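Local coordinates for protein arylalkylamine N-Acetyltransferase 2 (Aedes aegypti, PDB 4FD5) that probably acylates arylalkylamines such as dopamine and serotonin, transferring an acyl group from acetyl-CoA or a longer acyl-CoA to the amine, at residues A[20-25]-A[76-81]; A[24-29]-A[133-138]. All coordinates share one frame; numbering follows the deposited sequence.

Contact 1: residues A[20-25]-A[76-81]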
loop_
_atom_site.group_PDB
_atom_site.type_symbol
_atom_site.label_atom_id
_atom_site.label_comp_id
_atom_site.label_asym_id
_atom_site.label_seq_id
_atom_site.Cartn_x
_atom_site.Cartn_y
_atom_site.Cartn_z
ATOM N N ASP A 20 -12.694 -6.215 10.910
ATOM C CA ASP A 20 -11.961 -7.261 11.613
ATOM C C ASP A 20 -11.519 -8.339 10.634
ATOM O O ASP A 20 -10.352 -8.753 10.668
ATOM C CB ASP A 20 -12.807 -7.915 12.711
ATOM C CG ASP A 20 -12.911 -7.068 13.970
ATOM O OD1 ASP A 20 -12.262 -6.019 14.063
ATOM O OD2 ASP A 20 -13.646 -7.476 14.897
ATOM N N ASP A 21 -12.443 -8.762 9.760
ATOM C CA ASP A 21 -12.162 -9.845 8.802
ATOM C C ASP A 21 -10.993 -9.417 7.922
ATOM O O ASP A 21 -10.132 -10.235 7.562
ATOM C CB ASP A 21 -13.352 -10.112 7.880
ATOM C CG ASP A 21 -14.486 -10.886 8.544
ATOM O OD1 ASP A 21 -14.295 -11.430 9.645
ATOM O OD2 ASP A 21 -15.578 -10.966 7.928
ATOM N N VAL A 22 -10.972 -8.137 7.566
ATOM C CA VAL A 22 -9.952 -7.654 6.637
ATOM C C VAL A 22 -8.603 -7.630 7.356
ATOM O O VAL A 22 -7.586 -8.093 6.827
ATOM C CB VAL A 22 -10.345 -6.289 6.020
ATOM C CG1 VAL A 22 -9.132 -5.603 5.354
ATOM C CG2 VAL A 22 -11.498 -6.451 5.037
ATOM N N ILE A 23 -8.595 -7.157 8.600
ATOM C CA ILE A 23 -7.336 -7.056 9.295
ATOM C C ILE A 23 -6.762 -8.450 9.563
ATOM O O ILE A 23 -5.564 -8.672 9.416
ATOM C CB ILE A 23 -7.471 -6.194 10.558
ATOM C CG1 ILE A 23 -7.696 -4.738 10.135
ATOM C CG2 ILE A 23 -6.215 -6.339 11.424
ATOM C CD1 ILE A 23 -8.146 -3.817 11.237
ATOM N N GLU A 24 -7.637 -9.405 9.896
ATOM C CA GLU A 24 -7.206 -10.787 10.052
ATOM C C GLU A 24 -6.605 -11.312 8.738
ATOM O O GLU A 24 -5.537 -11.932 8.757
ATOM C CB GLU A 24 -8.362 -11.669 10.533
ATOM C CG GLU A 24 -7.991 -13.128 10.769
ATOM C CD GLU A 24 -6.934 -13.344 11.856
ATOM O OE1 GLU A 24 -6.672 -12.441 12.677
ATOM O OE2 GLU A 24 -6.355 -14.452 11.879
ATOM N N HIS A 25 -7.257 -11.027 7.607
ATOM C CA HIS A 25 -6.710 -11.439 6.302
ATOM C C HIS A 25 -5.290 -10.900 6.206
ATOM O O HIS A 25 -4.357 -11.643 5.856
ATOM C CB HIS A 25 -7.591 -10.951 5.137
ATOM C CG HIS A 25 -6.881 -10.861 3.806
ATOM N ND1 HIS A 25 -6.785 -11.923 2.926
ATOM C CD2 HIS A 25 -6.254 -9.822 3.200
ATOM C CE1 HIS A 25 -6.120 -11.540 1.840
ATOM N NE2 HIS A 25 -5.790 -10.272 1.983
ATOM N N ALA A 76 -11.236 -12.887 -0.277
ATOM C CA ALA A 76 -10.307 -13.440 -1.265
ATOM C C ALA A 76 -9.150 -12.480 -1.470
ATOM O O ALA A 76 -8.009 -12.897 -1.728
ATOM C CB ALA A 76 -11.015 -13.718 -2.573
ATOM N N GLY A 77 -9.435 -11.184 -1.368
ATOM C CA GLY A 77 -8.336 -10.231 -1.492
ATOM C C GLY A 77 -8.807 -8.830 -1.176
ATOM O O GLY A 77 -10.008 -8.603 -1.101
ATOM N N VAL A 78 -7.884 -7.893 -0.991
ATOM C CA VAL A 78 -8.263 -6.498 -0.749
ATOM C C VAL A 78 -7.322 -5.498 -1.431
ATOM O O VAL A 78 -6.148 -5.781 -1.681
ATOM C CB VAL A 78 -8.282 -6.161 0.755
ATOM C CG1 VAL A 78 -9.357 -6.993 1.475
ATOM C CG2 VAL A 78 -6.900 -6.344 1.372
ATOM N N ALA A 79 -7.867 -4.313 -1.688
ATOM C CA ALA A 79 -7.082 -3.129 -1.989
ATOM C C ALA A 79 -7.439 -2.104 -0.932
ATOM O O ALA A 79 -8.561 -1.597 -0.919
ATOM C CB ALA A 79 -7.437 -2.590 -3.359
ATOM N N LEU A 80 -6.510 -1.837 -0.022
ATOM C CA LEU A 80 -6.749 -0.811 0.989
ATOM C C LEU A 80 -6.235 0.485 0.395
ATOM O O LEU A 80 -5.036 0.596 0.061
ATOM C CB LEU A 80 -6.035 -1.115 2.304
ATOM C CG LEU A 80 -6.846 -1.886 3.343
ATOM C CD1 LEU A 80 -7.234 -3.232 2.818
ATOM C CD2 LEU A 80 -6.132 -2.002 4.677
ATOM N N ASN A 81 -7.153 1.451 0.310
ATOM C CA ASN A 81 -6.910 2.726 -0.346
ATOM C C ASN A 81 -7.186 3.866 0.608
ATOM O O ASN A 81 -8.143 3.817 1.386
ATOM C CB ASN A 81 -7.821 2.884 -1.565
ATOM C CG ASN A 81 -7.680 1.741 -2.553
ATOM O OD1 ASN A 81 -6.565 1.309 -2.867
ATOM N ND2 ASN A 81 -8.804 1.223 -3.024
#
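The apolar part of this contact centres on Val-22, whose CG1 sits 4.0 Å from Leu-80 CD1 and 4.1 Å from Val-78 CG1. This methyl is therefore shared between two strand residues that, lying two positions apart, project from the same side of the strand. Val-22 CG1 stands anti to the backbone N (chi1 165°), which turns it to the strand; CG2 of the same residue also comes close to Val-78 CG1. Leu-80 and Val-22 run past each other in opposite directions and meet at Leu-80 CD1 and Val-22 CG1.

His-25, one helical turn on, supplies the aromatic part. Its CD2 packs 4.0 Å from CG2 of Val-78, so the two methyls of that valine divide their contacts between Val-22 and the imidazole. On the other side of NE2 the ring reaches the backbone: His-25 CE1 is 4.2 Å from Gly-77 CA. The imidazole meets both groups obliquely. Its NE2 is hydrogen-bonded to Ser-137 on the adjacent strand.

No hydrogen bond joins the two segments; the backbone of 76-81 pairs mainly with the neighbouring strands, and Ala-76 and Gly-77 both face Ala-68 in a classic beta bulge. The axes of 20-25 and 76-81 approach to 9.5 Å at 100°, so this part of helix 19-29 runs nearly at right angles to this part of strand 75-85, the first helix packing on the central mixed sheet of the GNAT acetyltransferase fold.

Contact 2: residues A[24-29]-A[133-138]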
loop_
_atom_site.group_PDB
_atom_site.type_symbol
_atom_site.label_atom_id
_atom_site.label_comp_id
_atom_site.label_asym_id
_atom_site.label_seq_id
_atom_site.Cartn_x
_atom_site.Cartn_y
_atom_site.Cartn_z
ATOM N N GLU A 24 -7.637 -9.405 9.896
ATOM C CA GLU A 24 -7.206 -10.787 10.052
ATOM C C GLU A 24 -6.605 -11.312 8.738
ATOM O O GLU A 24 -5.537 -11.932 8.757
ATOM C CB GLU A 24 -8.362 -11.669 10.533
ATOM C CG GLU A 24 -7.991 -13.128 10.769
ATOM C CD GLU A 24 -6.934 -13.344 11.856
ATOM O OE1 GLU A 24 -6.672 -12.441 12.677
ATOM O OE2 GLU A 24 -6.355 -14.452 11.879
ATOM N N HIS A 25 -7.257 -11.027 7.607
ATOM C CA HIS A 25 -6.710 -11.439 6.302
ATOM C C HIS A 25 -5.290 -10.900 6.206
ATOM O O HIS A 25 -4.357 -11.643 5.856
ATOM C CB HIS A 25 -7.591 -10.951 5.137
ATOM C CG HIS A 25 -6.881 -10.861 3.806
ATOM N ND1 HIS A 25 -6.785 -11.923 2.926
ATOM C CD2 HIS A 25 -6.254 -9.822 3.200
ATOM C CE1 HIS A 25 -6.120 -11.540 1.840
ATOM N NE2 HIS A 25 -5.790 -10.272 1.983
ATOM N N LEU A 26 -5.105 -9.630 6.570
ATOM C CA LEU A 26 -3.775 -9.035 6.428
ATOM C C LEU A 26 -2.788 -9.764 7.349
ATOM O O LEU A 26 -1.694 -10.164 6.915
ATOM C CB LEU A 26 -3.807 -7.515 6.668
ATOM C CG LEU A 26 -4.647 -6.740 5.635
ATOM C CD1 LEU A 26 -4.805 -5.261 5.994
ATOM C CD2 LEU A 26 -4.060 -6.883 4.220
ATOM N N ARG A 27 -3.203 -10.014 8.593
ATOM C CA ARG A 27 -2.308 -10.661 9.540
ATOM C C ARG A 27 -1.863 -11.981 8.981
ATOM O O ARG A 27 -0.725 -12.397 9.192
ATOM C CB ARG A 27 -3.011 -10.945 10.860
ATOM C CG ARG A 27 -3.252 -9.741 11.701
ATOM C CD ARG A 27 -3.650 -10.168 13.116
ATOM N NE ARG A 27 -4.166 -9.030 13.861
ATOM C CZ ARG A 27 -5.461 -8.755 14.004
ATOM N NH1 ARG A 27 -6.385 -9.551 13.468
ATOM N NH2 ARG A 27 -5.836 -7.686 14.696
ATOM N N GLN A 28 -2.768 -12.648 8.276
ATOM C CA GLN A 28 -2.502 -14.024 7.915
ATOM C C GLN A 28 -1.771 -14.083 6.603
ATOM O O GLN A 28 -1.004 -15.020 6.362
ATOM C CB GLN A 28 -3.790 -14.842 7.830
ATOM C CG GLN A 28 -4.451 -15.101 9.172
ATOM C CD GLN A 28 -3.624 -15.999 10.074
ATOM O OE1 GLN A 28 -2.861 -16.850 9.601
ATOM N NE2 GLN A 28 -3.767 -15.811 11.379
ATOM N N THR A 29 -1.984 -13.086 5.746
ATOM C CA THR A 29 -1.540 -13.298 4.373
ATOM C C THR A 29 -0.575 -12.250 3.875
ATOM O O THR A 29 0.169 -12.495 2.916
ATOM C CB THR A 29 -2.721 -13.407 3.364
ATOM O OG1 THR A 29 -3.352 -12.133 3.217
ATOM C CG2 THR A 29 -3.743 -14.422 3.813
ATOM N N ILE A 133 -3.316 3.907 -3.332
ATOM C CA ILE A 133 -3.421 2.468 -3.119
ATOM C C ILE A 133 -2.319 2.105 -2.132
ATOM O O ILE A 133 -1.135 2.279 -2.420
ATOM C CB ILE A 133 -3.219 1.679 -4.429
ATOM C CG1 ILE A 133 -4.251 2.070 -5.475
ATOM C CG2 ILE A 133 -3.310 0.169 -4.180
ATOM C CD1 ILE A 133 -3.777 1.814 -6.905
ATOM N N ARG A 134 -2.702 1.616 -0.958
ATOM C CA ARG A 134 -1.737 1.372 0.108
ATOM C C ARG A 134 -1.377 -0.087 0.277
ATOM O O ARG A 134 -0.204 -0.412 0.510
ATOM C CB ARG A 134 -2.241 1.950 1.429
ATOM C CG ARG A 134 -2.364 3.451 1.337
ATOM C CD ARG A 134 -2.792 4.101 2.658
ATOM N NE ARG A 134 -2.758 5.546 2.478
ATOM C CZ ARG A 134 -3.447 6.431 3.192
ATOM N NH1 ARG A 134 -4.234 6.039 4.188
ATOM N NH2 ARG A 134 -3.334 7.724 2.900
ATOM N N ILE A 135 -2.387 -0.956 0.211
ATOM C CA ILE A 135 -2.135 -2.390 0.276
ATOM C C ILE A 135 -2.890 -3.088 -0.840
ATOM O O ILE A 135 -4.054 -2.786 -1.071
ATOM C CB ILE A 135 -2.612 -2.995 1.616
ATOM C CG1 ILE A 135 -1.704 -2.518 2.750
ATOM C CG2 ILE A 135 -2.630 -4.517 1.536
ATOM C CD1 ILE A 135 -2.059 -3.125 4.103
ATOM N N LEU A 136 -2.225 -4.013 -1.535
ATOM C CA LEU A 136 -2.893 -4.891 -2.493
ATOM C C LEU A 136 -2.518 -6.311 -2.099
ATOM O O LEU A 136 -1.329 -6.667 -2.095
ATOM C CB LEU A 136 -2.420 -4.582 -3.922
ATOM C CG LEU A 136 -2.933 -5.488 -5.044
ATOM C CD1 LEU A 136 -4.451 -5.426 -5.144
ATOM C CD2 LEU A 136 -2.285 -5.069 -6.346
ATOM N N SER A 137 -3.525 -7.111 -1.764
ATOM C CA SER A 137 -3.288 -8.416 -1.137
ATOM C C SER A 137 -4.291 -9.436 -1.668
ATOM O O SER A 137 -5.480 -9.140 -1.748
ATOM C CB SER A 137 -3.452 -8.284 0.391
ATOM O OG SER A 137 -3.285 -9.542 1.022
ATOM N N VAL A 138 -3.817 -10.621 -2.064
ATOM C CA VAL A 138 -4.714 -11.679 -2.519
ATOM C C VAL A 138 -4.325 -12.976 -1.822
ATOM O O VAL A 138 -3.160 -13.373 -1.853
ATOM C CB VAL A 138 -4.636 -11.880 -4.051
ATOM C CG1 VAL A 138 -5.552 -13.048 -4.499
ATOM C CG2 VAL A 138 -4.994 -10.597 -4.769
#
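His-25 NE2 and Ser-137 OG are hydrogen-bonded at 2.8 Å, the one such bond between the two segments, with either atom able to serve as donor. With chi1 at 178°, Ser-137 OG extends opposite the backbone N, off the strand and toward the imidazole, and the oxygen approaches the ring obliquely. Thr-29 OG1 approaches one face of the same ring, 3.1 Å above its plane and offset to the rim. That hydroxyl donates to His-25 O at 2.9 Å, from above the carbonyl plane, which ties the threonine back onto the last turn of the helix.

Beside this polar cluster the packing is apolar. Leu-26 and Ile-135 extend toward each other tip to tip, CD2 of the leucine lying 3.9 Å from CG2 of the isoleucine, while Leu-26 CD1 and Ile-135 CD1 are 4.0 Å apart. Together with His-25 and Ser-137 they make up the closely packed part of the contact. Ser-56 of helix 50-60 touches both Leu-26 and Ile-135.

The axes of 24-29 and 133-138 approach to 9.4 Å at 73°, so the last turns of helix 19-29 cross this part of strand 129-138, in the central GNAT sheet, steeply. In that strand Arg-134 and Ile-135 both face Leu-80, forming a classic beta bulge.

By contrast, the helix side turned from the strand is polar and more open to solvent. There Glu-24 receives two bonds: Arg-27 NH1 forms a salt bridge to OE1 of Glu-24 at 3.0 Å, nearly along the C-O axis, and Gln-28 NE2 reaches the syn side of OE2, 34° out of the carboxylate plane. Arg-27 also pairs with Glu-53, linking the partly exposed flank of helix 19-29 to helix 50-60, while Gln-28 is exposed to solvent.

In the fold
From the N terminus, the chain passes through strand 10-13 and enters helix 19-29, which supplies one side of both contacts. Contact 1 closes the shorter loop, bringing strand 75-85 back to 20-25 after 50 intervening residues that include helix 50-60 and strand 66-69. Contact 2 closes a longer one: 103 residues separate 24-29 from 133-138. The first segments share Glu-24 and His-25; because 24-29 starts later than 20-25 and 133-138 lies beyond 76-81, the two pairings cross rather than nest. Their far ends are neighbouring antiparallel strands, probably hydrogen-bonded through Leu-80 O with Arg-134 N and Val-78 N with Ser-137 O. One helix thus spans two adjacent strands, the contact centres about 5 Å apart.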